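Local coordinates for protein chymotrypsin-like serine protease (Equine arteritis virus, PDB 1MBM) that acts as the chymotrypsin-like serine proteinase nsp4 of the virus, probably cleaving viral polyproteins through a serine nucleophile, at residues T30-V35 with F54-D59; W20-E25 with F60-T65; K159-P164 with P184-M189. All blocks are in the same frame, centred on the assembly; numbering follows the deposited sequence.

In the fold
From the N terminus, strand 14-22 runs into a tight turn to strand 25-31, and interaction 2 pins that turn to strand 60-65, closing a loop of 34 residues. Interaction 1 is nested inside it and closes an 18-residue loop, joining the end of strand 25-31 and helix 32-35 to the end of strand 48-57 and the residues just after it. The two contacts touch through backbone pairing of Thr-30 with Ala-61 and Lys-55 with Glu-62, and both belong to the six-stranded N-terminal barrel. Interaction 3 follows in series, its centre about 34 Å from that of interaction 1, on the opposite side of the chain's centre. Closing a 19-residue loop, it ties the segment after helix 154-158 to helix 185-192.

Interaction 1: residues T30-V35 with F54-D59; sequences TASHVV and FKKNGD
Asp-59 meets His-33 through its carboxylate and Ser-32 through its backbone. Atom OD1 accepts two hydrogen bonds from one residue: the backbone N of His-33 reaches OD1 at 2.9 Å, nearly in line with the C-O bond, and ND1 of His-33 reaches the same OD1 at 2.8 Å on its syn side. This second bond is fairly straight (162°) and lies in the imidazole plane. ND1 of His-33 also has a weak bond to OD2 of Asp-59, 3.0 Å long. Ring and carboxylate planes are only 24° apart. The imidazole swings round to share OD1 because its CG sits between the backbone N and the carbonyl carbon (chi1 75°). OD2 is further engaged by Thr-129, and NE2 of His-33 makes a weak bond to Ser-114, an arrangement consistent with the Ser-His-Asp catalytic triad of chymotrypsin-like proteases.

The backbone of Gly-58 and Asp-59 is held as well, both carbonyls accepting from Ser-32. Ser-32 N donates to Asp-59 O (2.8 Å) from well above the carbonyl plane, while its hydroxyl OG donates to Gly-58 O (2.8 Å) on an in-plane lone pair. The extended Lys-56 lies alongside Ser-32; its NZ donates to a water 2.8 Å away that in turn donates to Ser-32 O, and NZ also donates to Gly-36 O.

Deeper in, contacts turn apolar. Methyl CG2 of Val-35 sits over one face of the Phe-54 ring, 3.9 Å from the centroid, and Thr-30 CG2 touches Phe-54 CE2 at 3.6 Å. Thr-30 OG1 is bonded to Thr-16 O.

Helix 32-35 follows directly on strand 25-31; strand 60-65 lies between 25-31 and 48-57 in the barrel, and its Ala-61 touches Thr-30, Ser-32 and Phe-54.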
loop_
_atom_site.group_PDB
_atom_site.type_symbol
_atom_site.label_atom_id
_atom_site.label_comp_id
_atom_site.label_asym_id
_atom_site.label_seq_id
_atom_site.Cartn_x
_atom_site.Cartn_y
_atom_site.Cartn_z
ATOM N N THR A 30 -0.272 -5.499 -8.414
ATOM C CA THR A 30 -1.443 -5.840 -7.605
ATOM C C THR A 30 -1.005 -6.930 -6.623
ATOM O O THR A 30 0.201 -7.211 -6.502
ATOM C CB THR A 30 -2.663 -6.291 -8.496
ATOM O OG1 THR A 30 -3.849 -6.435 -7.702
ATOM C CG2 THR A 30 -2.451 -7.697 -9.100
ATOM N N ALA A 31 -1.963 -7.505 -5.900
ATOM C CA ALA A 31 -1.676 -8.556 -4.926
ATOM C C ALA A 31 -1.881 -9.943 -5.538
ATOM O O ALA A 31 -2.839 -10.167 -6.274
ATOM C CB ALA A 31 -2.551 -8.396 -3.690
ATOM N N SER A 32 -0.994 -10.874 -5.207
ATOM C CA SER A 32 -1.087 -12.239 -5.738
ATOM C C SER A 32 -2.408 -12.944 -5.399
ATOM O O SER A 32 -2.967 -13.651 -6.233
ATOM C CB SER A 32 0.092 -13.080 -5.253
ATOM O OG SER A 32 1.316 -12.435 -5.567
ATOM N N HIS A 33 -2.913 -12.755 -4.185
ATOM C CA HIS A 33 -4.144 -13.446 -3.801
ATOM C C HIS A 33 -5.377 -12.885 -4.534
ATOM O O HIS A 33 -6.403 -13.545 -4.620
ATOM C CB HIS A 33 -4.337 -13.454 -2.283
ATOM C CG HIS A 33 -4.766 -12.139 -1.716
ATOM N ND1 HIS A 33 -3.871 -11.139 -1.399
ATOM C CD2 HIS A 33 -5.993 -11.666 -1.388
ATOM C CE1 HIS A 33 -4.530 -10.101 -0.914
ATOM N NE2 HIS A 33 -5.818 -10.394 -0.900
ATOM N N VAL A 34 -5.268 -11.665 -5.052
ATOM C CA VAL A 34 -6.315 -11.092 -5.887
ATOM C C VAL A 34 -6.286 -11.795 -7.252
ATOM O O VAL A 34 -7.332 -12.137 -7.822
ATOM C CB VAL A 34 -6.119 -9.575 -6.058
ATOM C CG1 VAL A 34 -6.958 -9.039 -7.221
ATOM C CG2 VAL A 34 -6.464 -8.854 -4.756
ATOM N N VAL A 35 -5.075 -12.016 -7.761
ATOM C CA VAL A 35 -4.867 -12.721 -9.030
ATOM C C VAL A 35 -5.347 -14.172 -8.944
ATOM O O VAL A 35 -6.227 -14.597 -9.696
ATOM C CB VAL A 35 -3.369 -12.688 -9.439
ATOM C CG1 VAL A 35 -3.135 -13.514 -10.672
ATOM C CG2 VAL A 35 -2.920 -11.255 -9.687
ATOM N N PHE A 54 0.727 -12.635 -14.373
ATOM C CA PHE A 54 1.555 -12.021 -13.338
ATOM C C PHE A 54 2.685 -12.893 -12.794
ATOM O O PHE A 54 2.495 -14.070 -12.505
ATOM C CB PHE A 54 0.674 -11.625 -12.144
ATOM C CG PHE A 54 -0.289 -10.512 -12.436
ATOM C CD1 PHE A 54 -1.484 -10.764 -13.110
ATOM C CD2 PHE A 54 -0.013 -9.215 -12.022
ATOM C CE1 PHE A 54 -2.380 -9.732 -13.378
ATOM C CE2 PHE A 54 -0.895 -8.183 -12.298
ATOM C CZ PHE A 54 -2.093 -8.451 -12.979
ATOM N N LYS A 55 3.858 -12.302 -12.634
ATOM C CA LYS A 55 4.926 -12.988 -11.923
ATOM C C LYS A 55 4.774 -12.596 -10.454
ATOM O O LYS A 55 4.480 -11.442 -10.131
ATOM C CB LYS A 55 6.300 -12.613 -12.474
ATOM C CG LYS A 55 6.385 -12.742 -13.995
ATOM C CD LYS A 55 7.758 -13.205 -14.467
ATOM C CE LYS A 55 8.871 -12.308 -13.937
ATOM N NZ LYS A 55 10.215 -12.858 -14.285
ATOM N N LYS A 56 4.950 -13.566 -9.564
ATOM C CA LYS A 56 4.685 -13.343 -8.156
ATOM C C LYS A 56 5.880 -13.562 -7.250
ATOM O O LYS A 56 6.739 -14.398 -7.525
ATOM C CB LYS A 56 3.554 -14.271 -7.703
ATOM C CG LYS A 56 2.227 -14.008 -8.373
ATOM C CD LYS A 56 1.337 -15.232 -8.234
ATOM C CE LYS A 56 -0.106 -14.950 -8.623
ATOM N NZ LYS A 56 -0.873 -16.229 -8.593
ATOM N N ASN A 57 5.924 -12.782 -6.174
ATOM C CA ASN A 57 6.889 -12.963 -5.104
ATOM C C ASN A 57 6.100 -12.786 -3.810
ATOM O O ASN A 57 5.833 -11.662 -3.373
ATOM C CB ASN A 57 8.039 -11.959 -5.202
ATOM C CG ASN A 57 9.202 -12.338 -4.304
ATOM O OD1 ASN A 57 9.035 -13.113 -3.362
ATOM N ND2 ASN A 57 10.385 -11.810 -4.594
ATOM N N GLY A 58 5.720 -13.896 -3.186
ATOM C CA GLY A 58 4.809 -13.812 -2.060
ATOM C C GLY A 58 3.538 -13.176 -2.590
ATOM O O GLY A 58 3.101 -13.501 -3.699
ATOM N N ASP A 59 2.965 -12.237 -1.839
ATOM C CA ASP A 59 1.717 -11.586 -2.261
ATOM C C ASP A 59 1.929 -10.393 -3.210
ATOM O O ASP A 59 0.972 -9.723 -3.576
ATOM C CB ASP A 59 0.888 -11.165 -1.038
ATOM C CG ASP A 59 -0.577 -10.882 -1.373
ATOM O OD1 ASP A 59 -1.231 -11.685 -2.092
ATOM O OD2 ASP A 59 -1.162 -9.874 -0.935
HETATM O O HOH W 1 -1.784 -16.646 -6.020
#

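Interaction 2: residues W20-E25 with F60-T65; sequences WTRNNE and FAEAVT
Glu-25 and Thr-65 bring the backbones nearest, their CA atoms 6.1 Å apart, at the point where a type I' turn from Arg-22 to Glu-25 links strand 14-22 to strand 25-31, the neighbour of strand 60-65. Two backbone bonds between Arg-22 and Glu-25 close the two-residue loop of this beta hairpin and set their side chains next to each other.

The guanidinium of Arg-22 does most of the work. It meets Glu-62 end-on, one nitrogen to each oxygen: NH2 to OE2 at 3.0 Å and NH1 to OE1 at 3.3 Å. Both donors come from above the carboxylate plane, which is turned 61° from the guanidinium. On another edge, NE and NH2 of Arg-22 both grip OE2 of Glu-25, each at 2.9 Å, from the same face of that carboxylate. A bend at chi3 (53°) turns the guanidinium so that both acids lie at its edges. Val-64 CG1 lies beside both partners, 3.6 Å from OE1 of Glu-25 and near the edge of the Arg-22 guanidinium.

With NH2 donating to both acids, one arginine bridges two like charges, OE2 of Glu-25 staying 5.8 Å from OE2 of Glu-62. This surface network would be expected to keep both glutamates ionised while fastening the hairpin to strand 60-65.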
loop_
_atom_site.group_PDB
_atom_site.type_symbol
_atom_site.label_atom_id
_atom_site.label_comp_id
_atom_site.label_asym_id
_atom_site.label_seq_id
_atom_site.Cartn_x
_atom_site.Cartn_y
_atom_site.Cartn_z
ATOM N N TRP A 20 2.272 1.634 -14.360
ATOM C CA TRP A 20 3.499 2.419 -14.360
ATOM C C TRP A 20 4.328 2.219 -15.612
ATOM O O TRP A 20 4.083 1.303 -16.389
ATOM C CB TRP A 20 4.374 2.023 -13.165
ATOM C CG TRP A 20 3.641 1.915 -11.871
ATOM C CD1 TRP A 20 2.883 0.858 -11.437
ATOM C CD2 TRP A 20 3.597 2.894 -10.829
ATOM N NE1 TRP A 20 2.366 1.130 -10.194
ATOM C CE2 TRP A 20 2.788 2.376 -9.798
ATOM C CE3 TRP A 20 4.153 4.168 -10.666
ATOM C CZ2 TRP A 20 2.521 3.084 -8.629
ATOM C CZ3 TRP A 20 3.887 4.873 -9.496
ATOM C CH2 TRP A 20 3.077 4.328 -8.497
ATOM N N THR A 21 5.334 3.080 -15.784
ATOM C CA THR A 21 6.274 2.952 -16.887
ATOM C C THR A 21 7.638 2.521 -16.340
ATOM O O THR A 21 8.064 3.004 -15.293
ATOM C CB THR A 21 6.405 4.302 -17.640
ATOM O OG1 THR A 21 5.175 4.593 -18.318
ATOM C CG2 THR A 21 7.418 4.203 -18.775
ATOM N N ARG A 22 8.296 1.603 -17.047
ATOM C CA ARG A 22 9.649 1.156 -16.720
ATOM C C ARG A 22 10.367 0.642 -17.985
ATOM O O ARG A 22 9.912 -0.304 -18.612
ATOM C CB ARG A 22 9.592 0.050 -15.663
ATOM C CG ARG A 22 10.954 -0.374 -15.107
ATOM C CD ARG A 22 10.887 -1.591 -14.189
ATOM N NE ARG A 22 10.203 -2.714 -14.829
ATOM C CZ ARG A 22 9.610 -3.702 -14.175
ATOM N NH1 ARG A 22 9.608 -3.715 -12.850
ATOM N NH2 ARG A 22 9.024 -4.685 -14.846
ATOM N N ASN A 23 11.475 1.267 -18.358
ATOM C CA ASN A 23 12.273 0.838 -19.519
ATOM C C ASN A 23 11.475 0.372 -20.746
ATOM O O ASN A 23 11.618 -0.777 -21.197
ATOM C CB ASN A 23 13.251 -0.265 -19.109
ATOM C CG ASN A 23 14.111 0.133 -17.933
ATOM O OD1 ASN A 23 14.530 1.280 -17.826
ATOM N ND2 ASN A 23 14.370 -0.814 -17.036
ATOM N N ASN A 24 10.625 1.256 -21.261
ATOM C CA ASN A 24 9.818 0.981 -22.455
ATOM C C ASN A 24 8.748 -0.102 -22.289
ATOM O O ASN A 24 8.185 -0.593 -23.268
ATOM C CB ASN A 24 10.707 0.685 -23.668
ATOM C CG ASN A 24 10.051 1.071 -24.971
ATOM O OD1 ASN A 24 9.737 2.240 -25.195
ATOM N ND2 ASN A 24 9.832 0.089 -25.840
ATOM N N GLU A 25 8.483 -0.500 -21.052
ATOM C CA GLU A 25 7.409 -1.448 -20.810
ATOM C C GLU A 25 6.407 -0.806 -19.864
ATOM O O GLU A 25 6.730 0.155 -19.151
ATOM C CB GLU A 25 7.940 -2.792 -20.283
ATOM C CG GLU A 25 8.191 -2.859 -18.785
ATOM C CD GLU A 25 9.138 -3.986 -18.400
ATOM O OE1 GLU A 25 9.086 -5.060 -19.048
ATOM O OE2 GLU A 25 9.934 -3.797 -17.453
ATOM N N PHE A 60 3.178 -10.114 -3.585
ATOM C CA PHE A 60 3.479 -9.041 -4.549
ATOM C C PHE A 60 3.375 -9.589 -5.973
ATOM O O PHE A 60 4.093 -10.520 -6.316
ATOM C CB PHE A 60 4.905 -8.498 -4.336
ATOM C CG PHE A 60 5.226 -7.289 -5.187
ATOM C CD1 PHE A 60 5.727 -7.438 -6.476
ATOM C CD2 PHE A 60 5.013 -6.004 -4.696
ATOM C CE1 PHE A 60 6.028 -6.325 -7.266
ATOM C CE2 PHE A 60 5.303 -4.894 -5.478
ATOM C CZ PHE A 60 5.813 -5.056 -6.762
ATOM N N ALA A 61 2.494 -9.015 -6.793
ATOM C CA ALA A 61 2.284 -9.498 -8.163
ATOM C C ALA A 61 2.549 -8.426 -9.218
ATOM O O ALA A 61 2.029 -7.322 -9.136
ATOM C CB ALA A 61 0.867 -10.045 -8.322
ATOM N N GLU A 62 3.345 -8.761 -10.223
ATOM C CA GLU A 62 3.690 -7.799 -11.261
ATOM C C GLU A 62 3.474 -8.358 -12.661
ATOM O O GLU A 62 3.948 -9.459 -12.979
ATOM C CB GLU A 62 5.163 -7.375 -11.104
ATOM C CG GLU A 62 5.753 -6.633 -12.297
ATOM C CD GLU A 62 7.244 -6.351 -12.115
ATOM O OE1 GLU A 62 7.608 -5.662 -11.152
ATOM O OE2 GLU A 62 8.051 -6.831 -12.922
ATOM N N ALA A 63 2.777 -7.587 -13.495
ATOM C CA ALA A 63 2.591 -7.927 -14.906
ATOM C C ALA A 63 3.234 -6.860 -15.766
ATOM O O ALA A 63 3.369 -5.708 -15.343
ATOM C CB ALA A 63 1.104 -8.015 -15.252
ATOM N N VAL A 64 3.635 -7.244 -16.971
ATOM C CA VAL A 64 4.171 -6.289 -17.928
ATOM C C VAL A 64 3.369 -6.357 -19.220
ATOM O O VAL A 64 2.834 -7.411 -19.586
ATOM C CB VAL A 64 5.678 -6.486 -18.220
ATOM C CG1 VAL A 64 6.499 -6.313 -16.952
ATOM C CG2 VAL A 64 5.948 -7.836 -18.875
ATOM N N THR A 65 3.232 -5.210 -19.869
ATOM C CA THR A 65 2.552 -5.117 -21.151
ATOM C C THR A 65 3.189 -3.948 -21.889
ATOM O O THR A 65 4.257 -3.489 -21.491
ATOM C CB THR A 65 0.994 -5.006 -20.994
ATOM O OG1 THR A 65 0.399 -4.763 -22.268
ATOM C CG2 THR A 65 0.578 -3.797 -20.186
#

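Interaction 3: residues K159-P164 with P184-M189; sequences KHFTGP and PRSLAM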
loop_
_atom_site.group_PDB
_atom_site.type_symbol
_atom_site.label_atom_id
_atom_site.label_comp_id
_atom_site.label_asym_id
_atom_site.label_seq_id
_atom_site.Cartn_x
_atom_site.Cartn_y
_atom_site.Cartn_z
ATOM N N LYS A 159 11.048 8.081 17.521
ATOM C CA LYS A 159 12.326 8.594 17.024
ATOM C C LYS A 159 12.235 9.095 15.581
ATOM O O LYS A 159 12.994 9.984 15.175
ATOM C CB LYS A 159 13.384 7.481 17.051
ATOM C CG LYS A 159 13.907 7.116 18.423
ATOM C CD LYS A 159 15.019 6.074 18.309
ATOM C CE LYS A 159 14.610 4.956 17.350
ATOM N NZ LYS A 159 15.642 3.897 17.225
ATOM N N HIS A 160 11.310 8.525 14.809
ATOM C CA HIS A 160 11.190 8.848 13.395
ATOM C C HIS A 160 10.231 9.978 13.051
ATOM O O HIS A 160 9.994 10.250 11.869
ATOM C CB HIS A 160 10.770 7.586 12.646
ATOM C CG HIS A 160 11.698 6.436 12.865
ATOM N ND1 HIS A 160 12.899 6.325 12.202
ATOM C CD2 HIS A 160 11.613 5.358 13.684
ATOM C CE1 HIS A 160 13.511 5.219 12.592
ATOM N NE2 HIS A 160 12.753 4.617 13.491
ATOM N N PHE A 161 9.691 10.645 14.066
ATOM C CA PHE A 161 8.666 11.656 13.814
ATOM C C PHE A 161 8.929 13.003 14.457
ATOM O O PHE A 161 9.388 13.077 15.594
ATOM C CB PHE A 161 7.299 11.131 14.255
ATOM C CG PHE A 161 6.788 10.008 13.405
ATOM C CD1 PHE A 161 7.153 8.691 13.673
ATOM C CD2 PHE A 161 5.953 10.271 12.327
ATOM C CE1 PHE A 161 6.685 7.643 12.877
ATOM C CE2 PHE A 161 5.482 9.242 11.528
ATOM C CZ PHE A 161 5.845 7.927 11.806
ATOM N N THR A 162 8.608 14.066 13.724
ATOM C CA THR A 162 8.797 15.430 14.204
ATOM C C THR A 162 7.565 15.959 14.931
ATOM O O THR A 162 6.488 15.356 14.873
ATOM C CB THR A 162 9.118 16.386 13.024
ATOM O OG1 THR A 162 8.070 16.316 12.052
ATOM C CG2 THR A 162 10.351 15.925 12.260
ATOM N N GLY A 163 7.728 17.097 15.608
ATOM C CA GLY A 163 6.640 17.727 16.346
ATOM C C GLY A 163 6.723 17.543 17.852
ATOM O O GLY A 163 7.400 16.635 18.345
ATOM N N PRO A 164 6.017 18.399 18.592
ATOM C CA PRO A 164 6.031 18.365 20.053
ATOM C C PRO A 164 5.228 17.178 20.583
ATOM O O PRO A 164 4.474 16.557 19.822
ATOM C CB PRO A 164 5.366 19.691 20.416
ATOM C CG PRO A 164 4.331 19.833 19.349
ATOM C CD PRO A 164 5.101 19.444 18.089
ATOM N N PRO A 184 5.399 12.347 19.442
ATOM C CA PRO A 184 5.479 13.516 18.556
ATOM C C PRO A 184 4.188 13.705 17.777
ATOM O O PRO A 184 3.594 12.725 17.305
ATOM C CB PRO A 184 6.609 13.154 17.598
ATOM C CG PRO A 184 7.507 12.274 18.432
ATOM C CD PRO A 184 6.547 11.439 19.247
ATOM N N ARG A 185 3.780 14.963 17.649
ATOM C CA ARG A 185 2.530 15.342 16.987
ATOM C C ARG A 185 2.260 14.693 15.634
ATOM O O ARG A 185 1.127 14.303 15.354
ATOM C CB ARG A 185 2.466 16.862 16.838
ATOM C CG ARG A 185 1.123 17.379 16.350
ATOM C CD ARG A 185 1.137 18.854 15.989
ATOM N NE ARG A 185 0.751 19.710 17.102
ATOM C CZ ARG A 185 1.326 20.877 17.392
ATOM N NH1 ARG A 185 2.340 21.335 16.663
ATOM N NH2 ARG A 185 0.884 21.587 18.421
ATOM N N SER A 186 3.285 14.589 14.792
ATOM C CA SER A 186 3.098 13.985 13.470
ATOM C C SER A 186 2.747 12.499 13.575
ATOM O O SER A 186 1.950 12.014 12.789
ATOM C CB SER A 186 4.293 14.224 12.533
ATOM O OG SER A 186 5.449 13.551 12.985
ATOM N N LEU A 187 3.316 11.793 14.552
ATOM C CA LEU A 187 2.959 10.388 14.770
ATOM C C LEU A 187 1.498 10.267 15.233
ATOM O O LEU A 187 0.744 9.446 14.694
ATOM C CB LEU A 187 3.920 9.701 15.762
ATOM C CG LEU A 187 3.655 8.232 16.138
ATOM C CD1 LEU A 187 3.380 7.365 14.908
ATOM C CD2 LEU A 187 4.831 7.641 16.954
ATOM N N ALA A 188 1.101 11.099 16.199
ATOM C CA ALA A 188 -0.276 11.093 16.733
ATOM C C ALA A 188 -1.339 11.448 15.692
ATOM O O ALA A 188 -2.390 10.805 15.635
ATOM C CB ALA A 188 -0.401 12.037 17.928
ATOM N N MET A 189 -1.061 12.482 14.894
ATOM C CA MET A 189 -1.962 12.946 13.839
ATOM C C MET A 189 -2.077 11.907 12.731
ATOM O O MET A 189 -3.132 11.765 12.100
ATOM C CB MET A 189 -1.473 14.270 13.238
ATOM C CG MET A 189 -1.667 15.498 14.122
ATOM S SD MET A 189 -3.343 16.143 14.122
ATOM C CE MET A 189 -3.456 16.784 12.447
#
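Phe-161 and Leu-187 form the close-packed part of this contact. CB of Leu-187 lies over one face of the phenyl ring, 4.0 Å from its centroid, and CD1 of Leu-187 reaches CE1 of Phe-161 at 3.9 Å, the two side chains crossing at about a right angle. The rim of the same ring meets the hydroxyl of Ser-186 in its plane, OG standing 3.4 Å from CD2 of Phe-161. CB of Pro-184 touches CB of Phe-161 at 4.0 Å and lies close to the carbonyl O atoms of Phe-161 and Thr-162.

Next to this packing the loop supplies carbonyls to the first turn of the helix, whose N-H groups have no earlier turn to bond. Thr-162 O takes two bonds from Ser-186: one from the backbone N, 3.3 Å and nearly in line with the carbonyl, and a shorter one from OG, 2.8 Å. The hydroxyl is turned back toward the loop because OG lies between the backbone N and the carbonyl carbon (chi1 67°). Arg-185 N likewise donates to Pro-164 O at 2.8 Å, though with a bent N-H angle of 133°; Thr-166 OG1 is also hydrogen-bonded to Pro-164 O.

Beyond Gly-163, where the CA atom comes within 4.8 Å of that of Arg-185, the contact passes to exposed residues. There the Pro-164 ring lies over one face of the Arg-185 guanidinium, a looser, solvent-side contact.

The loop thus leads from helix 154-158, whose Leu-157 and Ser-158 touch Leu-187, across the N-terminal end of helix 185-192 to strand 165-167, where Thr-166 touches Arg-185 and Ala-188; these elements presumably belong to the alpha/beta C-terminal extension.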